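Local coordinates for imidazolonepropionase (Unidentified, PDB 2Q09), which catalyses the third step of histidine degradation, the hydrolysis of imidazolone-5-propanoate to N-formimidoyl-L-glutamate, at an iron site in an amidohydrolase barrel, at residues 69-74 with 283-288; 139-144 with 238-243; 209-214 with 226-231. One frame throughout, in Å; residues are numbered along the deposited sequence.

Interaction 1: 69-74 with 283-288. With FE (Fe (III) ion), chain B.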
# COMPACT_ATOMS: atom_id res chain seq x y z
N ILE A 69 2.98 -6.21 3.51
CA ILE A 69 2.29 -5.60 2.38
C ILE A 69 2.11 -4.09 2.59
O ILE A 69 1.57 -3.68 3.61
CB ILE A 69 0.91 -6.26 2.21
CG1 ILE A 69 1.09 -7.78 2.05
CG2 ILE A 69 0.17 -5.68 1.01
CD1 ILE A 69 -0.21 -8.56 2.05
N ASP A 70 2.56 -3.30 1.61
CA ASP A 70 2.44 -1.83 1.64
C ASP A 70 1.39 -1.52 0.57
O ASP A 70 1.70 -1.45 -0.62
CB ASP A 70 3.78 -1.19 1.27
CG ASP A 70 3.90 0.24 1.75
OD1 ASP A 70 4.99 0.83 1.53
OD2 ASP A 70 2.94 0.78 2.33
N CYS A 71 0.14 -1.34 1.01
CA CYS A 71 -0.98 -1.15 0.10
C CYS A 71 -1.30 0.25 -0.42
O CYS A 71 -2.34 0.43 -1.05
CB CYS A 71 -2.24 -1.74 0.73
SG CYS A 71 -2.81 -0.88 2.26
N HIS A 72 -0.42 1.22 -0.19
CA HIS A 72 -0.68 2.57 -0.65
C HIS A 72 0.61 3.36 -0.86
O HIS A 72 1.14 3.95 0.07
CB HIS A 72 -1.57 3.29 0.37
CG HIS A 72 -1.94 4.70 -0.02
ND1 HIS A 72 -3.24 5.15 -0.02
CD2 HIS A 72 -1.18 5.76 -0.38
CE1 HIS A 72 -3.26 6.43 -0.36
NE2 HIS A 72 -2.02 6.82 -0.58
N THR A 73 1.13 3.35 -2.09
CA THR A 73 2.33 4.13 -2.36
C THR A 73 2.28 4.85 -3.70
O THR A 73 1.49 4.50 -4.58
CB THR A 73 3.63 3.28 -2.34
OG1 THR A 73 3.88 2.74 -3.65
CG2 THR A 73 3.51 2.13 -1.35
N HIS A 74 3.12 5.88 -3.81
CA HIS A 74 3.28 6.69 -5.01
C HIS A 74 4.79 6.66 -5.24
O HIS A 74 5.37 7.69 -5.57
CB HIS A 74 2.90 8.16 -4.78
CG HIS A 74 1.49 8.39 -4.30
ND1 HIS A 74 0.55 9.04 -5.06
CD2 HIS A 74 0.91 8.18 -3.09
CE1 HIS A 74 -0.55 9.22 -4.35
NE2 HIS A 74 -0.36 8.71 -3.15
N VAL A 283 -11.91 -1.48 3.81
CA VAL A 283 -10.77 -1.36 4.71
C VAL A 283 -10.40 0.11 4.86
O VAL A 283 -10.42 0.87 3.89
CB VAL A 283 -9.54 -2.13 4.18
CG1 VAL A 283 -8.33 -1.87 5.07
CG2 VAL A 283 -9.83 -3.62 4.13
N ALA A 284 -10.09 0.52 6.09
CA ALA A 284 -9.69 1.90 6.34
C ALA A 284 -8.16 1.90 6.38
O ALA A 284 -7.55 1.25 7.23
CB ALA A 284 -10.26 2.39 7.68
N THR A 285 -7.54 2.64 5.46
CA THR A 285 -6.09 2.68 5.42
C THR A 285 -5.53 3.92 6.09
O THR A 285 -5.80 5.05 5.68
CB THR A 285 -5.57 2.59 3.97
OG1 THR A 285 -6.04 1.37 3.37
CG2 THR A 285 -4.03 2.58 3.96
N LEU A 286 -4.74 3.71 7.13
CA LEU A 286 -4.12 4.81 7.87
C LEU A 286 -2.76 5.13 7.26
O LEU A 286 -1.97 4.24 6.95
CB LEU A 286 -3.96 4.41 9.33
CG LEU A 286 -5.29 4.02 10.01
CD1 LEU A 286 -5.02 3.56 11.44
CD2 LEU A 286 -6.24 5.23 10.02
N LEU A 287 -2.49 6.43 7.10
CA LEU A 287 -1.24 6.89 6.50
C LEU A 287 -0.62 7.87 7.48
O LEU A 287 -0.68 9.09 7.29
CB LEU A 287 -1.55 7.56 5.16
CG LEU A 287 -2.29 6.62 4.19
CD1 LEU A 287 -2.75 7.40 2.97
CD2 LEU A 287 -1.38 5.47 3.76
N PRO A 288 -0.02 7.34 8.56
CA PRO A 288 0.63 8.12 9.62
C PRO A 288 1.79 9.01 9.20
O PRO A 288 2.01 10.08 9.77
CB PRO A 288 1.05 7.05 10.63
CG PRO A 288 1.39 5.90 9.73
CD PRO A 288 0.23 5.90 8.75
FE FE B . -1.37 8.76 -1.34
O HOH W 1 -5.15 0.94 0.96
O HOH W 2 -1.24 10.74 0.09
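The imidazole of His72 carries Leu287 on one face: CD1 stands 3.6 Å from the ring centroid, 17° off the normal, a CH-pi contact shifted toward the CE1 side of the rim. At the edge of the ring NE2 holds the ferric iron at 2.2 Å, and ND1 is hydrogen-bonded to Asp264. The contact spans the interior of the TIM barrel of the amidohydrolase family, where His72 and His74 form the HxH metal motif in the C-terminal part of segment 69-74. His74 binds the same ion through NE2 at 2.1 Å, and His242, Asp317 and a water complete the site.

With CG of His72 anti to the backbone N (chi1 -179°), the ring points toward the barrel mouth and iron, and the Leu287 side chain meets it at about a right angle. The second methyl of that leucine, CD2, rests 3.9 Å from His72 CG, near the root of the ring. Rotation of the imidazole is thus restrained by iron, by Asp264 and by the leucine; the Asp264 carboxylate probably also makes the ring a stronger electron donor to the metal.

Deeper in the barrel the two strands are held apart, His72 and Thr285 being nearest with 8.1 Å between their CA atoms. Cys71 SG meets Thr285 CG2 at 4.0 Å, while a water hydrogen-bonded to Thr285 OG1 at 2.6 Å bonds only weakly to Cys71 O.

Interaction 2: 139-144 with 238-243. With FE (Fe (III) ion), chain B; DI6 (3-[(4S)-2,5-dioxoimidazolidin-4-yl]propanoic acid), chain C.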
# COMPACT_ATOMS: atom_id res chain seq x y z
N GLU A 139 1.73 -1.81 -3.51
CA GLU A 139 0.77 -1.19 -4.41
C GLU A 139 1.41 0.12 -4.88
O GLU A 139 1.92 0.90 -4.07
CB GLU A 139 -0.53 -0.88 -3.67
CG GLU A 139 -1.64 -0.31 -4.58
CD GLU A 139 -1.87 1.18 -4.37
OE1 GLU A 139 -0.97 1.88 -3.85
OE2 GLU A 139 -2.97 1.66 -4.73
N ILE A 140 1.38 0.36 -6.19
CA ILE A 140 1.96 1.57 -6.76
C ILE A 140 0.92 2.29 -7.61
O ILE A 140 0.29 1.70 -8.49
CB ILE A 140 3.20 1.23 -7.62
CG1 ILE A 140 4.24 0.50 -6.76
CG2 ILE A 140 3.80 2.51 -8.21
CD1 ILE A 140 5.48 0.04 -7.54
N LYS A 141 0.75 3.58 -7.35
CA LYS A 141 -0.22 4.38 -8.08
C LYS A 141 0.41 5.22 -9.18
O LYS A 141 1.63 5.44 -9.20
CB LYS A 141 -0.93 5.33 -7.11
CG LYS A 141 -1.48 4.67 -5.86
CD LYS A 141 -1.88 5.71 -4.82
CE LYS A 141 -2.28 5.04 -3.50
NZ LYS A 141 -3.41 4.08 -3.71
N SER A 142 -0.42 5.65 -10.13
CA SER A 142 0.04 6.54 -11.19
C SER A 142 -0.29 7.89 -10.56
O SER A 142 -0.08 8.07 -9.36
CB SER A 142 -0.76 6.29 -12.49
OG SER A 142 -2.15 6.47 -12.30
N GLY A 143 -0.80 8.85 -11.32
CA GLY A 143 -1.15 10.12 -10.71
C GLY A 143 -0.19 11.29 -10.83
O GLY A 143 -0.52 12.39 -10.39
N TYR A 144 0.99 11.07 -11.39
CA TYR A 144 1.94 12.16 -11.57
C TYR A 144 2.16 12.42 -13.07
O TYR A 144 3.10 13.12 -13.45
CB TYR A 144 3.27 11.85 -10.89
CG TYR A 144 3.21 11.91 -9.37
CD1 TYR A 144 2.64 13.01 -8.73
CD2 TYR A 144 3.73 10.89 -8.58
CE1 TYR A 144 2.58 13.09 -7.34
CE2 TYR A 144 3.68 10.95 -7.19
CZ TYR A 144 3.10 12.06 -6.57
OH TYR A 144 3.07 12.14 -5.20
N ALA A 238 -11.48 -2.57 -9.76
CA ALA A 238 -11.77 -2.27 -8.37
C ALA A 238 -11.51 -0.79 -8.12
O ALA A 238 -10.72 -0.17 -8.83
CB ALA A 238 -10.89 -3.12 -7.46
N VAL A 239 -12.18 -0.21 -7.12
CA VAL A 239 -11.97 1.20 -6.81
C VAL A 239 -11.54 1.44 -5.37
O VAL A 239 -11.67 0.56 -4.50
CB VAL A 239 -13.26 2.04 -7.09
CG1 VAL A 239 -13.61 1.98 -8.57
CG2 VAL A 239 -14.42 1.52 -6.24
N LYS A 240 -11.01 2.63 -5.12
CA LYS A 240 -10.55 3.04 -3.79
C LYS A 240 -10.43 4.55 -3.85
O LYS A 240 -10.73 5.16 -4.89
CB LYS A 240 -9.18 2.43 -3.48
CG LYS A 240 -8.04 3.02 -4.30
CD LYS A 240 -6.69 2.41 -3.95
CE LYS A 240 -6.64 0.95 -4.37
NZ LYS A 240 -5.30 0.35 -4.09
N GLY A 241 -10.01 5.19 -2.77
CA GLY A 241 -9.89 6.63 -2.81
C GLY A 241 -9.17 7.31 -1.66
O GLY A 241 -9.12 6.80 -0.54
N HIS A 242 -8.58 8.46 -1.97
CA HIS A 242 -7.90 9.28 -0.97
C HIS A 242 -9.04 10.09 -0.35
O HIS A 242 -9.45 11.11 -0.91
CB HIS A 242 -6.91 10.24 -1.64
CG HIS A 242 -5.60 9.61 -2.00
ND1 HIS A 242 -5.48 8.60 -2.94
CD2 HIS A 242 -4.34 9.88 -1.58
CE1 HIS A 242 -4.20 8.28 -3.08
NE2 HIS A 242 -3.49 9.04 -2.26
N MSE A 243 -9.55 9.63 0.79
CA MSE A 243 -10.68 10.31 1.42
C MSE A 243 -10.47 10.99 2.76
O MSE A 243 -9.66 10.56 3.59
CB MSE A 243 -11.85 9.33 1.57
CG MSE A 243 -13.05 9.66 0.71
SE MSE A 243 -12.60 9.65 -1.15
CE MSE A 243 -12.55 7.76 -1.39
FE FE B . -1.37 8.76 -1.34
N1 DI6 C . -2.66 13.33 -0.67
C2 DI6 C . -1.36 13.38 -0.31
O2 DI6 C . -0.90 13.62 0.79
C3 DI6 C . -0.56 13.05 -1.60
N4 DI6 C . -1.63 12.86 -2.59
C5 DI6 C . -2.81 13.03 -1.96
O5 DI6 C . -3.90 12.92 -2.51
C6 DI6 C . 0.38 14.20 -1.97
C7 DI6 C . 1.19 13.91 -3.23
C8 DI6 C . 2.15 15.04 -3.65
O9 DI6 C . 3.05 14.75 -4.46
O10 DI6 C . 2.03 16.19 -3.17
O HOH W 3 -4.26 2.35 -1.69
O HOH W 2 -1.24 10.74 0.09
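Strands 139-141 and 238-243 face each other across the lumen of the TIM barrel, their axes 11.9 Å apart at the closest point and their directions turned by 71°. Lys141 and Gly241 are nearest in register, with 11.2 Å between their CA atoms, so side chains bridge the gap. Strand 168-176 and strand 210-213 lie between them in the barrel wall.

The bridge is a salt-bridge network centred on Glu139 OE2. Lys240 NZ reaches this oxygen at 2.7 Å from above the carboxylate plane, 38° out of it, whereas Lys141 NZ, equally close to OE2, uses the syn lone pair. Thr172 also hydrogen-bonds to OE2, and Lys141 has a second carboxylate partner in Asp212. Glu139 and Lys240 extend from opposite directions; the glutamate chain bends at CB-CG (chi2 -106°), which helps turn its carboxylate toward both ammonium groups. Lys141 NZ and Lys240 NZ are like charges 4.2 Å apart. A water accepts from the first and, weakly, from the second. The Glu139 carboxylate they share, with Asp212 beside Lys141, probably offsets this buried positive charge.

Nearer the mouth of the barrel the aliphatic part of Lys141 runs past His242, Lys141 CE lying 3.8 Å from His242 CE1 and Lys141 CD at the ring edge, in its plane. The same imidazole binds the ferric iron through NE2, so the lysine packs directly against a metal ligand. DI6, the bound inhibitor, touches both segments: its O5 approaches His242 CD2, while beyond the strand end Tyr144 presents the edge of its ring to the propionate, and its hydroxyl OH donates a hydrogen bond of 2.7 Å to DI6 O9.

Interaction 3: 209-214 with 226-231. With DI6 (3-[(4S)-2,5-dioxoimidazolidin-4-yl]propanoic acid), chain C.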
# COMPACT_ATOMS: atom_id res chain seq x y z
N ASP A 209 -4.94 -2.51 -11.90
CA ASP A 209 -5.63 -3.48 -11.06
C ASP A 209 -6.74 -2.77 -10.29
O ASP A 209 -7.67 -3.41 -9.80
CB ASP A 209 -4.66 -4.15 -10.08
CG ASP A 209 -3.58 -4.94 -10.78
OD1 ASP A 209 -3.92 -5.67 -11.74
OD2 ASP A 209 -2.40 -4.84 -10.38
N ALA A 210 -6.64 -1.45 -10.19
CA ALA A 210 -7.65 -0.66 -9.48
C ALA A 210 -7.61 0.80 -9.89
O ALA A 210 -6.68 1.24 -10.57
CB ALA A 210 -7.42 -0.78 -7.97
N VAL A 211 -8.65 1.54 -9.50
CA VAL A 211 -8.76 2.97 -9.80
C VAL A 211 -8.93 3.74 -8.49
O VAL A 211 -9.75 3.37 -7.65
CB VAL A 211 -9.97 3.27 -10.72
CG1 VAL A 211 -10.08 4.76 -10.97
CG2 VAL A 211 -9.80 2.52 -12.03
N ASP A 212 -8.16 4.81 -8.34
CA ASP A 212 -8.13 5.65 -7.14
C ASP A 212 -8.56 7.07 -7.49
O ASP A 212 -8.56 7.45 -8.67
CB ASP A 212 -6.70 5.65 -6.59
CG ASP A 212 -6.61 6.13 -5.14
OD1 ASP A 212 -7.57 6.71 -4.61
OD2 ASP A 212 -5.53 5.91 -4.54
N VAL A 213 -8.91 7.86 -6.48
CA VAL A 213 -9.35 9.24 -6.68
C VAL A 213 -9.03 10.13 -5.48
O VAL A 213 -9.16 9.71 -4.33
CB VAL A 213 -10.87 9.33 -6.91
CG1 VAL A 213 -11.31 10.78 -6.95
CG2 VAL A 213 -11.26 8.64 -8.22
N PHE A 214 -8.61 11.36 -5.75
CA PHE A 214 -8.34 12.32 -4.69
C PHE A 214 -9.58 13.20 -4.56
O PHE A 214 -9.72 14.20 -5.26
CB PHE A 214 -7.12 13.18 -5.01
CG PHE A 214 -6.84 14.24 -3.99
CD1 PHE A 214 -6.84 13.92 -2.63
CD2 PHE A 214 -6.56 15.55 -4.37
CE1 PHE A 214 -6.54 14.90 -1.67
CE2 PHE A 214 -6.26 16.52 -3.42
CZ PHE A 214 -6.25 16.19 -2.07
N GLU A 226 -17.71 10.30 -8.44
CA GLU A 226 -18.69 9.30 -8.83
C GLU A 226 -18.58 8.94 -10.30
O GLU A 226 -18.75 7.78 -10.67
CB GLU A 226 -20.10 9.80 -8.53
CG GLU A 226 -21.19 8.93 -9.10
CD GLU A 226 -22.56 9.41 -8.71
OE1 GLU A 226 -22.83 10.62 -8.88
OE2 GLU A 226 -23.36 8.59 -8.24
N GLN A 227 -18.30 9.93 -11.14
CA GLN A 227 -18.15 9.70 -12.57
C GLN A 227 -17.02 8.71 -12.83
O GLN A 227 -17.14 7.82 -13.66
CB GLN A 227 -17.86 11.02 -13.28
CG GLN A 227 -19.07 11.94 -13.40
CD GLN A 227 -20.24 11.27 -14.09
OE1 GLN A 227 -21.19 10.84 -13.45
NE2 GLN A 227 -20.15 11.15 -15.41
N VAL A 228 -15.92 8.86 -12.10
CA VAL A 228 -14.79 7.97 -12.25
C VAL A 228 -15.13 6.54 -11.86
O VAL A 228 -14.91 5.62 -12.64
CB VAL A 228 -13.58 8.45 -11.42
CG1 VAL A 228 -12.53 7.35 -11.35
CG2 VAL A 228 -12.99 9.70 -12.05
N TYR A 229 -15.66 6.35 -10.65
CA TYR A 229 -16.02 5.00 -10.19
C TYR A 229 -16.96 4.30 -11.16
O TYR A 229 -16.92 3.08 -11.32
CB TYR A 229 -16.66 5.06 -8.80
CG TYR A 229 -15.71 5.47 -7.69
CD1 TYR A 229 -14.34 5.49 -7.90
CD2 TYR A 229 -16.19 5.81 -6.43
CE1 TYR A 229 -13.46 5.85 -6.88
CE2 TYR A 229 -15.32 6.18 -5.41
CZ TYR A 229 -13.96 6.20 -5.64
OH TYR A 229 -13.09 6.56 -4.63
N LEU A 230 -17.82 5.08 -11.81
CA LEU A 230 -18.76 4.52 -12.77
C LEU A 230 -18.02 3.91 -13.95
O LEU A 230 -18.34 2.81 -14.41
CB LEU A 230 -19.72 5.60 -13.28
CG LEU A 230 -20.84 5.96 -12.31
CD1 LEU A 230 -21.63 7.14 -12.84
CD2 LEU A 230 -21.75 4.76 -12.12
N ALA A 231 -17.02 4.63 -14.44
CA ALA A 231 -16.21 4.17 -15.56
C ALA A 231 -15.42 2.93 -15.15
O ALA A 231 -15.38 1.93 -15.87
CB ALA A 231 -15.27 5.27 -16.01
N1 DI6 C . -2.66 13.33 -0.67
C2 DI6 C . -1.36 13.38 -0.31
O2 DI6 C . -0.90 13.62 0.79
C3 DI6 C . -0.56 13.05 -1.60
N4 DI6 C . -1.63 12.86 -2.59
C5 DI6 C . -2.81 13.03 -1.96
O5 DI6 C . -3.90 12.92 -2.51
C6 DI6 C . 0.38 14.20 -1.97
C7 DI6 C . 1.19 13.91 -3.23
C8 DI6 C . 2.15 15.04 -3.65
O9 DI6 C . 3.05 14.75 -4.46
O10 DI6 C . 2.03 16.19 -3.17
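Val213, on strand 210-213 of the TIM barrel, directs its CB at helix 222-234, and its branch CG2 makes the contact. This methyl lies 3.6 Å from Val228 CG1, the two side chains meeting tip to tip, and also touches the Tyr229 ring obliquely at CE1, 3.8 Å away. With CG1 anti to the backbone N (chi1 173°), CG2 is left beside that nitrogen, the position from which it reaches both helix residues. The contact belongs to a beta-alpha-beta unit, in which helix 222-234 packs on the outside of the wall before the chain returns as strand 238-243. Strand and helix run antiparallel, at 178°, with their axes 9.1 Å apart at the closest point.

On the helix, Val228 CG1 is shared by two strand residues: besides Val213 CG2 it meets Val211 CG1, also at 3.6 Å. The alternate residues Val211 and Val213 thus close on one methyl, making a small, buried and entirely apolar interface. Tyr229 lies beside it and ends in a polar group; its hydroxyl is hydrogen-bonded to the backbone O of Lys240, which ties the helix to the next strand as well, and its ring meets Phe258 edge-to-face.

The residues between and after the valines turn to the interior of the barrel. Asp212 points its CB away from the helix; its OD1 accepts from the backbone N of Val213, 2.6 Å away, on the anti side and out of the carboxylate plane, with a bent N-H...O angle of 132°. Phe214 likewise points away from the helix and lines the ligand pocket: DI6 O5 sits over one face of its ring, 3.1 Å from CD1.

All three contacts are buried and belong to one barrel, but on different sides of its wall. Interactions 1 and 2 cross the lumen near the centre of the chain and share the iron and its water; interaction 3 lies farther out, between wall and outer helix, where valines replace metal ligands and charged groups. Strands 63-73 and 135-141 are neighbours, joined by Thr73 OG1 to Glu139 O, and the His72 and His242 rings meet at the metal. Interactions 2 and 3 are joined by the pairing of strands 210-213 and 238-243, including His242 N to Val213 O, and both reach the inhibitor. Interactions 1 and 3 do not touch.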